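Local coordinates for protein putative glycerophosphodiester phosphodiesterase (Galdieria sulphuraria, PDB 2O55) that is a putative member of the glycerophosphodiester phosphodiesterase family, built as a TIM-type barrel of parallel strands ringed by helices, at residues F107-K121 against R143-L157. Residues are numbered along the deposited sequence; the frame is centred on the assembly and turned at random.
Sequences FNLKLNLELKGEEWK and RVDYCSFHHEALAHL. With SO4 (sulfate ion), chain C; SO4 (sulfate ion), chain D.
Leu113 O is gripped twice, by a hydrogen bond from Cys147 N (2.8 Å, N-H...O 164°) and a CA-H...O contact from Tyr146 CA. Leu111 N to Arg143 O, Leu113 N to Asp145 O and Leu115 N to Cys147 O extend this ladder, locking strands 110-115 and 144-148 in parallel register. On the face that carries Leu111, Leu113, Val144 and Tyr146, Leu113 CD1 lies against both methyls of Val144, 3.8 Å from CG1, the side chains meeting at about a right angle. Val144 CG1 lies over the rim of one face of the Tyr146 ring, and Leu157 CD1 over that of the opposite face. These strands belong to a beta-alpha-beta unit of the TIM barrel, with helix 127-136 as the crossover. At their C-terminal ends, where such barrels place active sites, the chain C sulfate, probably from the crystallisation liquor, takes Gly117 N on O4 (2.6 Å), His150 NE2 on O1 (2.7 Å) and Lys116 NZ on O2. Glu114, extended and with CG trans to N (chi1 -174°), brings OE2 near Phe149 CD1, carboxylate and ring planes 64° apart. Ala153 CB packs on both Leu115 CD1 and Trp120 CB, seating helix 151-160 on the end of strand 110-115 and the loop that follows.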
ATOM      1  N   PHE A 107       4.771 -18.520   2.898  1.00 14.21           N
ATOM      2  CA  PHE A 107       4.001 -17.628   3.765  1.00 13.09           C
ATOM      3  C   PHE A 107       2.877 -16.919   2.996  1.00 12.80           C
ATOM      4  O   PHE A 107       3.116 -16.268   1.970  1.00 12.85           O
ATOM      5  CB  PHE A 107       4.953 -16.608   4.391  1.00 12.69           C
ATOM      6  CG  PHE A 107       4.306 -15.694   5.371  1.00 11.98           C
ATOM      7  CD1 PHE A 107       4.099 -16.093   6.681  1.00 11.86           C
ATOM      8  CD2 PHE A 107       3.920 -14.425   5.000  1.00 12.72           C
ATOM      9  CE1 PHE A 107       3.499 -15.252   7.605  1.00 10.96           C
ATOM     10  CE2 PHE A 107       3.316 -13.559   5.924  1.00 12.75           C
ATOM     11  CZ  PHE A 107       3.105 -13.983   7.229  1.00 11.99           C
ATOM     12  N   ASN A 108       1.657 -17.053   3.497  1.00 12.39           N
ATOM     13  CA  ASN A 108       0.493 -16.410   2.902  1.00 12.05           C
ATOM     14  C   ASN A 108       0.451 -14.871   3.109  1.00 12.51           C
ATOM     15  O   ASN A 108      -0.501 -14.305   3.658  1.00 12.55           O
ATOM     16  CB  ASN A 108      -0.778 -17.097   3.405  1.00 11.76           C
ATOM     17  CG  ASN A 108      -2.011 -16.726   2.599  1.00 11.24           C
ATOM     18  OD1 ASN A 108      -1.970 -16.612   1.383  1.00  9.81           O
ATOM     19  ND2 ASN A 108      -3.121 -16.540   3.289  1.00 10.75           N
ATOM     20  N   LEU A 109       1.502 -14.187   2.667  1.00 13.02           N
ATOM     21  CA  LEU A 109       1.504 -12.733   2.616  1.00 13.18           C
ATOM     22  C   LEU A 109       0.362 -12.247   1.747  1.00 13.99           C
ATOM     23  O   LEU A 109       0.104 -12.801   0.679  1.00 13.38           O
ATOM     24  CB  LEU A 109       2.806 -12.223   2.003  1.00 13.28           C
ATOM     25  CG  LEU A 109       3.044 -10.706   1.977  1.00 12.91           C
ATOM     26  CD1 LEU A 109       3.185 -10.162   3.393  1.00 11.89           C
ATOM     27  CD2 LEU A 109       4.279 -10.383   1.166  1.00 12.61           C
ATOM     28  N   LYS A 110      -0.329 -11.220   2.221  1.00 15.14           N
ATOM     29  CA  LYS A 110      -1.295 -10.509   1.401  1.00 16.10           C
ATOM     30  C   LYS A 110      -0.713  -9.126   1.147  1.00 16.95           C
ATOM     31  O   LYS A 110       0.185  -8.703   1.878  1.00 17.50           O
ATOM     32  CB  LYS A 110      -2.647 -10.425   2.094  1.00 16.00           C
ATOM     33  CG  LYS A 110      -3.149 -11.753   2.633  1.00 16.45           C
ATOM     34  CD  LYS A 110      -4.594 -11.673   3.063  1.00 16.74           C
ATOM     35  CE  LYS A 110      -5.082 -13.037   3.503  1.00 16.45           C
ATOM     36  NZ  LYS A 110      -5.881 -12.913   4.750  1.00 15.98           N
ATOM     37  N   LEU A 111      -1.198  -8.431   0.113  1.00 17.50           N
ATOM     38  CA  LEU A 111      -0.628  -7.138  -0.265  1.00 17.67           C
ATOM     39  C   LEU A 111      -1.658  -5.998  -0.336  1.00 17.93           C
ATOM     40  O   LEU A 111      -2.812  -6.181  -0.777  1.00 18.06           O
ATOM     41  CB  LEU A 111       0.090  -7.252  -1.609  1.00 17.60           C
ATOM     42  CG  LEU A 111       0.971  -8.484  -1.861  1.00 18.73           C
ATOM     43  CD1 LEU A 111       0.979  -8.828  -3.335  1.00 18.87           C
ATOM     44  CD2 LEU A 111       2.410  -8.306  -1.346  1.00 19.13           C
ATOM     45  N   ASN A 112      -1.225  -4.818   0.106  1.00 17.81           N
ATOM     46  CA  ASN A 112      -1.883  -3.573  -0.261  1.00 17.18           C
ATOM     47  C   ASN A 112      -1.078  -2.816  -1.331  1.00 16.97           C
ATOM     48  O   ASN A 112       0.021  -2.326  -1.077  1.00 16.36           O
ATOM     49  CB  ASN A 112      -2.114  -2.711   0.963  1.00 17.18           C
ATOM     50  CG  ASN A 112      -3.005  -3.380   1.985  1.00 17.30           C
ATOM     51  OD1 ASN A 112      -3.820  -4.246   1.665  1.00 20.16           O
ATOM     52  ND2 ASN A 112      -2.859  -2.977   3.227  1.00 17.03           N
ATOM     53  N   LEU A 113      -1.643  -2.748  -2.533  1.00 16.95           N
ATOM     54  CA  LEU A 113      -1.031  -2.047  -3.640  1.00 17.00           C
ATOM     55  C   LEU A 113      -1.633  -0.653  -3.800  1.00 17.26           C
ATOM     56  O   LEU A 113      -2.819  -0.532  -4.119  1.00 17.58           O
ATOM     57  CB  LEU A 113      -1.234  -2.847  -4.912  1.00 16.94           C
ATOM     58  CG  LEU A 113      -0.917  -4.338  -4.754  1.00 17.12           C
ATOM     59  CD1 LEU A 113      -1.228  -5.080  -6.032  1.00 17.57           C
ATOM     60  CD2 LEU A 113       0.520  -4.591  -4.342  1.00 16.09           C
ATOM     61  N   GLU A 114      -0.834   0.397  -3.555  1.00 17.08           N
ATOM     62  CA  GLU A 114      -1.272   1.755  -3.884  1.00 17.02           C
ATOM     63  C   GLU A 114      -0.955   2.147  -5.350  1.00 16.81           C
ATOM     64  O   GLU A 114       0.196   2.072  -5.810  1.00 16.56           O
ATOM     65  CB  GLU A 114      -0.769   2.825  -2.896  1.00 16.73           C
ATOM     66  CG  GLU A 114      -1.388   4.201  -3.209  1.00 16.59           C
ATOM     67  CD  GLU A 114      -0.979   5.337  -2.274  1.00 17.48           C
ATOM     68  OE1 GLU A 114      -0.025   5.153  -1.467  1.00 17.38           O
ATOM     69  OE2 GLU A 114      -1.633   6.422  -2.372  1.00 17.04           O
ATOM     70  N   LEU A 115      -1.994   2.551  -6.070  1.00 16.19           N
ATOM     71  CA  LEU A 115      -1.803   3.131  -7.376  1.00 16.15           C
ATOM     72  C   LEU A 115      -1.303   4.572  -7.218  1.00 15.65           C
ATOM     73  O   LEU A 115      -2.094   5.506  -7.103  1.00 14.84           O
ATOM     74  CB  LEU A 115      -3.108   3.059  -8.187  1.00 16.58           C
ATOM     75  CG  LEU A 115      -3.958   1.769  -8.175  1.00 16.80           C
ATOM     76  CD1 LEU A 115      -5.087   1.854  -9.210  1.00 16.13           C
ATOM     77  CD2 LEU A 115      -3.111   0.515  -8.405  1.00 16.41           C
ATOM     78  N   LYS A 116       0.017   4.717  -7.174  1.00 15.76           N
ATOM     79  CA  LYS A 116       0.667   6.017  -7.107  1.00 16.53           C
ATOM     80  C   LYS A 116       0.654   6.618  -8.500  1.00 17.22           C
ATOM     81  O   LYS A 116       1.377   6.191  -9.405  1.00 16.83           O
ATOM     82  CB  LYS A 116       2.084   5.906  -6.546  1.00 16.64           C
ATOM     83  CG  LYS A 116       2.186   6.093  -5.037  1.00 16.81           C
ATOM     84  CD  LYS A 116       2.406   7.546  -4.670  1.00 17.40           C
ATOM     85  CE  LYS A 116       2.136   7.796  -3.184  1.00 18.60           C
ATOM     86  NZ  LYS A 116       2.350   9.246  -2.825  1.00 20.17           N
ATOM     87  N   GLY A 117      -0.166   7.652  -8.638  1.00 18.33           N
ATOM     88  CA  GLY A 117      -0.943   7.819  -9.844  1.00 19.18           C
ATOM     89  C   GLY A 117      -0.907   9.147 -10.515  1.00 19.75           C
ATOM     90  O   GLY A 117      -1.633  10.078 -10.165  1.00 20.23           O
ATOM     91  N   GLU A 118      -0.042   9.228 -11.502  1.00 20.29           N
ATOM     92  CA  GLU A 118      -0.219  10.221 -12.514  1.00 20.55           C
ATOM     93  C   GLU A 118      -1.325   9.612 -13.381  1.00 20.32           C
ATOM     94  O   GLU A 118      -2.413  10.183 -13.499  1.00 20.15           O
ATOM     95  CB  GLU A 118       1.095  10.441 -13.285  1.00 20.89           C
ATOM     96  CG  GLU A 118       2.264  11.039 -12.458  1.00 21.14           C
ATOM     97  CD  GLU A 118       3.610  10.438 -12.864  1.00 22.25           C
ATOM     98  OE1 GLU A 118       3.790   9.221 -12.627  1.00 21.73           O
ATOM     99  OE2 GLU A 118       4.480  11.164 -13.425  1.00 22.72           O
ATOM    100  N   GLU A 119      -1.064   8.405 -13.890  1.00 20.15           N
ATOM    101  CA  GLU A 119      -1.834   7.828 -14.996  1.00 20.35           C
ATOM    102  C   GLU A 119      -2.573   6.499 -14.728  1.00 19.93           C
ATOM    103  O   GLU A 119      -2.884   5.730 -15.649  1.00 19.63           O
ATOM    104  CB  GLU A 119      -0.929   7.695 -16.224  1.00 20.71           C
ATOM    105  CG  GLU A 119       0.136   6.614 -16.103  1.00 21.70           C
ATOM    106  CD  GLU A 119       0.535   6.089 -17.470  1.00 24.28           C
ATOM    107  OE1 GLU A 119       0.238   4.901 -17.756  1.00 23.89           O
ATOM    108  OE2 GLU A 119       1.108   6.879 -18.274  1.00 24.77           O
ATOM    109  N   TRP A 120      -2.850   6.230 -13.462  1.00 19.51           N
ATOM    110  CA  TRP A 120      -3.844   5.229 -13.125  1.00 19.22           C
ATOM    111  C   TRP A 120      -5.210   5.804 -13.430  1.00 19.66           C
ATOM    112  O   TRP A 120      -6.171   5.075 -13.627  1.00 19.42           O
ATOM    113  CB  TRP A 120      -3.739   4.841 -11.661  1.00 18.13           C
ATOM    114  CG  TRP A 120      -2.403   4.298 -11.361  1.00 17.33           C
ATOM    115  CD1 TRP A 120      -1.384   4.949 -10.746  1.00 16.64           C
ATOM    116  CD2 TRP A 120      -1.907   3.004 -11.703  1.00 15.29           C
ATOM    117  NE1 TRP A 120      -0.286   4.138 -10.656  1.00 15.65           N
ATOM    118  CE2 TRP A 120      -0.570   2.939 -11.245  1.00 13.70           C
ATOM    119  CE3 TRP A 120      -2.463   1.890 -12.344  1.00 15.86           C
ATOM    120  CZ2 TRP A 120       0.228   1.814 -11.403  1.00 13.97           C
ATOM    121  CZ3 TRP A 120      -1.667   0.750 -12.500  1.00 16.63           C
ATOM    122  CH2 TRP A 120      -0.325   0.731 -12.026  1.00 16.19           C
ATOM    123  N   LYS A 121      -5.270   7.128 -13.488  1.00 20.60           N
ATOM    124  CA  LYS A 121      -6.511   7.833 -13.690  1.00 21.56           C
ATOM    125  C   LYS A 121      -6.851   7.772 -15.164  1.00 22.16           C
ATOM    126  O   LYS A 121      -8.024   7.853 -15.528  1.00 22.44           O
ATOM    127  CB  LYS A 121      -6.350   9.281 -13.247  1.00 21.63           C
ATOM    128  CG  LYS A 121      -7.338   9.750 -12.172  1.00 22.31           C
ATOM    129  CD  LYS A 121      -6.966  11.219 -11.768  1.00 22.39           C
ATOM    130  CE  LYS A 121      -7.868  11.697 -10.631  1.00 21.30           C
ATOM    131  NZ  LYS A 121      -9.328  11.883 -11.164  1.00 22.13           N
ATOM    132  N   ARG A 143      -5.378 -12.437  -2.595  1.00 16.91           N
ATOM    133  CA  ARG A 143      -4.345 -11.922  -1.696  1.00 16.33           C
ATOM    134  C   ARG A 143      -3.922 -10.464  -1.981  1.00 16.54           C
ATOM    135  O   ARG A 143      -2.843 -10.011  -1.550  1.00 16.70           O
ATOM    136  CB  ARG A 143      -3.092 -12.765  -1.852  1.00 16.54           C
ATOM    137  CG  ARG A 143      -3.264 -14.264  -1.734  1.00 16.26           C
ATOM    138  CD  ARG A 143      -2.095 -14.793  -0.960  1.00 15.73           C
ATOM    139  NE  ARG A 143      -1.091 -15.525  -1.734  1.00 14.12           N
ATOM    140  CZ  ARG A 143       0.127 -15.795  -1.272  1.00 13.42           C
ATOM    141  NH1 ARG A 143       0.495 -15.351  -0.083  1.00 14.66           N
ATOM    142  NH2 ARG A 143       0.988 -16.491  -1.986  1.00 13.44           N
ATOM    143  N   VAL A 144      -4.751  -9.721  -2.709  1.00 16.13           N
ATOM    144  CA  VAL A 144      -4.363  -8.406  -3.204  1.00 15.11           C
ATOM    145  C   VAL A 144      -5.526  -7.436  -3.056  1.00 15.42           C
ATOM    146  O   VAL A 144      -6.654  -7.724  -3.487  1.00 15.65           O
ATOM    147  CB  VAL A 144      -3.838  -8.490  -4.672  1.00 14.61           C
ATOM    148  CG1 VAL A 144      -4.247  -7.309  -5.468  1.00 13.95           C
ATOM    149  CG2 VAL A 144      -2.329  -8.620  -4.691  1.00 13.57           C
ATOM    150  N   ASP A 145      -5.223  -6.290  -2.449  1.00 15.22           N
ATOM    151  CA  ASP A 145      -6.173  -5.221  -2.234  1.00 15.15           C
ATOM    152  C   ASP A 145      -5.592  -3.931  -2.811  1.00 15.20           C
ATOM    153  O   ASP A 145      -4.491  -3.518  -2.434  1.00 15.41           O
ATOM    154  CB  ASP A 145      -6.385  -5.062  -0.740  1.00 15.31           C
ATOM    155  CG  ASP A 145      -7.652  -4.325  -0.412  1.00 16.42           C
ATOM    156  OD1 ASP A 145      -8.455  -4.880   0.384  1.00 17.75           O
ATOM    157  OD2 ASP A 145      -7.859  -3.208  -0.949  1.00 17.19           O
ATOM    158  N   TYR A 146      -6.319  -3.298  -3.732  1.00 14.94           N
ATOM    159  CA  TYR A 146      -5.819  -2.099  -4.425  1.00 14.48           C
ATOM    160  C   TYR A 146      -6.373  -0.858  -3.760  1.00 14.86           C
ATOM    161  O   TYR A 146      -7.568  -0.805  -3.406  1.00 15.55           O
ATOM    162  CB  TYR A 146      -6.223  -2.068  -5.897  1.00 14.06           C
ATOM    163  CG  TYR A 146      -6.109  -3.382  -6.625  1.00 14.03           C
ATOM    164  CD1 TYR A 146      -7.172  -4.270  -6.626  1.00 14.45           C
ATOM    165  CD2 TYR A 146      -4.943  -3.730  -7.338  1.00 13.75           C
ATOM    166  CE1 TYR A 146      -7.090  -5.484  -7.292  1.00 16.25           C
ATOM    167  CE2 TYR A 146      -4.842  -4.952  -8.025  1.00 13.87           C
ATOM    168  CZ  TYR A 146      -5.935  -5.822  -7.996  1.00 15.18           C
ATOM    169  OH  TYR A 146      -5.922  -7.042  -8.631  1.00 15.00           O
ATOM    170  N   CYS A 147      -5.522   0.151  -3.589  1.00 14.47           N
ATOM    171  CA  CYS A 147      -5.970   1.392  -2.979  1.00 14.13           C
ATOM    172  C   CYS A 147      -5.375   2.632  -3.639  1.00 13.91           C
ATOM    173  O   CYS A 147      -4.398   2.535  -4.403  1.00 14.37           O
ATOM    174  CB  CYS A 147      -5.661   1.384  -1.498  1.00 14.10           C
ATOM    175  SG  CYS A 147      -3.941   1.309  -1.278  1.00 14.12           S
ATOM    176  N   SER A 148      -5.982   3.787  -3.343  1.00 13.11           N
ATOM    177  CA  SER A 148      -5.593   5.053  -3.932  1.00 12.46           C
ATOM    178  C   SER A 148      -6.231   6.210  -3.189  1.00 12.02           C
ATOM    179  O   SER A 148      -7.274   6.046  -2.539  1.00 12.01           O
ATOM    180  CB  SER A 148      -6.018   5.088  -5.392  1.00 12.37           C
ATOM    181  OG  SER A 148      -5.643   6.308  -5.995  1.00 13.45           O
ATOM    182  N   PHE A 149      -5.587   7.372  -3.271  1.00 11.56           N
ATOM    183  CA  PHE A 149      -6.210   8.630  -2.881  1.00 11.11           C
ATOM    184  C   PHE A 149      -7.183   9.085  -3.928  1.00 11.35           C
ATOM    185  O   PHE A 149      -8.172   9.736  -3.609  1.00 12.13           O
ATOM    186  CB  PHE A 149      -5.170   9.704  -2.649  1.00 10.45           C
ATOM    187  CG  PHE A 149      -4.419   9.500  -1.408  1.00 10.50           C
ATOM    188  CD1 PHE A 149      -3.083   9.149  -1.443  1.00  9.89           C
ATOM    189  CD2 PHE A 149      -5.065   9.572  -0.178  1.00 10.80           C
ATOM    190  CE1 PHE A 149      -2.380   8.932  -0.266  1.00  7.78           C
ATOM    191  CE2 PHE A 149      -4.365   9.346   0.999  1.00  9.56           C
ATOM    192  CZ  PHE A 149      -3.018   9.034   0.948  1.00  8.28           C
ATOM    193  N   HIS A 150      -6.912   8.714  -5.173  1.00 11.35           N
ATOM    194  CA  HIS A 150      -7.754   9.061  -6.303  1.00 11.53           C
ATOM    195  C   HIS A 150      -8.689   7.911  -6.673  1.00 11.47           C
ATOM    196  O   HIS A 150      -8.281   6.951  -7.304  1.00 11.54           O
ATOM    197  CB  HIS A 150      -6.849   9.440  -7.454  1.00 11.47           C
ATOM    198  CG  HIS A 150      -5.696  10.283  -7.028  1.00 11.80           C
ATOM    199  ND1 HIS A 150      -5.816  11.635  -6.783  1.00 13.03           N
ATOM    200  CD2 HIS A 150      -4.404   9.963  -6.774  1.00 11.68           C
ATOM    201  CE1 HIS A 150      -4.640  12.115  -6.414  1.00 12.91           C
ATOM    202  NE2 HIS A 150      -3.768  11.119  -6.395  1.00 12.27           N
ATOM    203  N   HIS A 151      -9.953   8.028  -6.286  1.00 11.74           N
ATOM    204  CA  HIS A 151     -10.873   6.890  -6.339  1.00 12.18           C
ATOM    205  C   HIS A 151     -11.375   6.549  -7.718  1.00 12.12           C
ATOM    206  O   HIS A 151     -11.875   5.439  -7.958  1.00 13.02           O
ATOM    207  CB  HIS A 151     -12.000   7.043  -5.310  1.00 12.16           C
ATOM    208  CG  HIS A 151     -11.482   7.346  -3.936  1.00 14.98           C
ATOM    209  ND1 HIS A 151     -11.932   8.408  -3.177  1.00 16.98           N
ATOM    210  CD2 HIS A 151     -10.476   6.773  -3.223  1.00 16.49           C
ATOM    211  CE1 HIS A 151     -11.251   8.456  -2.045  1.00 17.77           C
ATOM    212  NE2 HIS A 151     -10.360   7.474  -2.048  1.00 17.58           N
ATOM    213  N   GLU A 152     -11.202   7.475  -8.645  1.00 11.83           N
ATOM    214  CA  GLU A 152     -11.542   7.184 -10.008  1.00 11.67           C
ATOM    215  C   GLU A 152     -10.670   6.087 -10.544  1.00 10.90           C
ATOM    216  O   GLU A 152     -11.122   5.319 -11.373  1.00 11.30           O
ATOM    217  CB  GLU A 152     -11.403   8.398 -10.895  1.00 12.15           C
ATOM    218  CG  GLU A 152     -12.356   8.317 -12.068  1.00 15.83           C
ATOM    219  CD  GLU A 152     -11.883   9.117 -13.270  1.00 20.77           C
ATOM    220  OE1 GLU A 152     -11.423   8.481 -14.263  1.00 23.32           O
ATOM    221  OE2 GLU A 152     -11.965  10.376 -13.221  1.00 21.30           O
ATOM    222  N   ALA A 153      -9.426   6.002 -10.073  1.00 10.14           N
ATOM    223  CA  ALA A 153      -8.486   4.994 -10.584  1.00  9.43           C
ATOM    224  C   ALA A 153      -8.971   3.581 -10.259  1.00  9.35           C
ATOM    225  O   ALA A 153      -8.883   2.664 -11.089  1.00  9.34           O
ATOM    226  CB  ALA A 153      -7.087   5.227 -10.045  1.00  8.88           C
ATOM    227  N   LEU A 154      -9.501   3.423  -9.047  1.00  8.91           N
ATOM    228  CA  LEU A 154     -10.042   2.165  -8.594  1.00  8.00           C
ATOM    229  C   LEU A 154     -11.240   1.768  -9.440  1.00  8.05           C
ATOM    230  O   LEU A 154     -11.341   0.631  -9.861  1.00  7.82           O
ATOM    231  CB  LEU A 154     -10.434   2.295  -7.136  1.00  7.94           C
ATOM    232  CG  LEU A 154      -9.279   2.737  -6.239  1.00  7.28           C
ATOM    233  CD1 LEU A 154      -9.806   3.058  -4.856  1.00  6.76           C
ATOM    234  CD2 LEU A 154      -8.210   1.666  -6.154  1.00  6.17           C
ATOM    235  N   ALA A 155     -12.134   2.716  -9.725  1.00  8.36           N
ATOM    236  CA  ALA A 155     -13.320   2.434 -10.547  1.00  8.55           C
ATOM    237  C   ALA A 155     -12.978   1.727 -11.868  1.00  9.01           C
ATOM    238  O   ALA A 155     -13.719   0.875 -12.341  1.00  8.79           O
ATOM    239  CB  ALA A 155     -14.076   3.702 -10.802  1.00  8.16           C
ATOM    240  N   HIS A 156     -11.832   2.082 -12.436  1.00 10.14           N
ATOM    241  CA  HIS A 156     -11.354   1.510 -13.681  1.00 11.09           C
ATOM    242  C   HIS A 156     -11.001   0.043 -13.510  1.00 11.10           C
ATOM    243  O   HIS A 156     -11.199  -0.760 -14.427  1.00 11.37           O
ATOM    244  CB  HIS A 156     -10.139   2.281 -14.193  1.00 11.60           C
ATOM    245  CG  HIS A 156     -10.438   3.696 -14.612  1.00 14.35           C
ATOM    246  ND1 HIS A 156     -11.412   4.014 -15.541  1.00 16.52           N
ATOM    247  CD2 HIS A 156      -9.864   4.872 -14.253  1.00 15.60           C
ATOM    248  CE1 HIS A 156     -11.437   5.324 -15.721  1.00 16.65           C
ATOM    249  NE2 HIS A 156     -10.509   5.868 -14.950  1.00 16.87           N
ATOM    250  N   LEU A 157     -10.476  -0.316 -12.345  1.00 10.90           N
ATOM    251  CA  LEU A 157     -10.206  -1.723 -12.075  1.00 11.09           C
ATOM    252  C   LEU A 157     -11.514  -2.492 -11.972  1.00 10.96           C
ATOM    253  O   LEU A 157     -11.770  -3.449 -12.712  1.00 11.47           O
ATOM    254  CB  LEU A 157      -9.420  -1.883 -10.785  1.00 11.02           C
ATOM    255  CG  LEU A 157      -7.952  -1.486 -10.904  1.00 12.18           C
ATOM    256  CD1 LEU A 157      -7.225  -1.761  -9.585  1.00 12.67           C
ATOM    257  CD2 LEU A 157      -7.271  -2.226 -12.069  1.00 13.06           C
TER
HETATM  258  S   SO4 C   2      -0.734   9.843  -5.462  0.75 31.06           S
HETATM  259  O1  SO4 C   2      -1.324  11.170  -5.339  0.75 29.78           O
HETATM  260  O2  SO4 C   2       0.698   9.935  -5.184  0.75 29.26           O
HETATM  261  O3  SO4 C   2      -1.373   8.921  -4.516  0.75 31.49           O
HETATM  262  O4  SO4 C   2      -0.933   9.352  -6.820  0.75 28.32           O
HETATM  263  S   SO4 D 261     -10.657  11.410  -7.837  0.75 49.81           S
HETATM  264  O1  SO4 D 261     -11.726  10.604  -8.407  0.75 47.85           O
HETATM  265  O2  SO4 D 261     -10.851  12.839  -8.082  0.75 48.20           O
HETATM  266  O3  SO4 D 261     -10.596  11.119  -6.395  0.75 47.49           O
HETATM  267  O4  SO4 D 261      -9.429  11.032  -8.519  0.75 49.86           O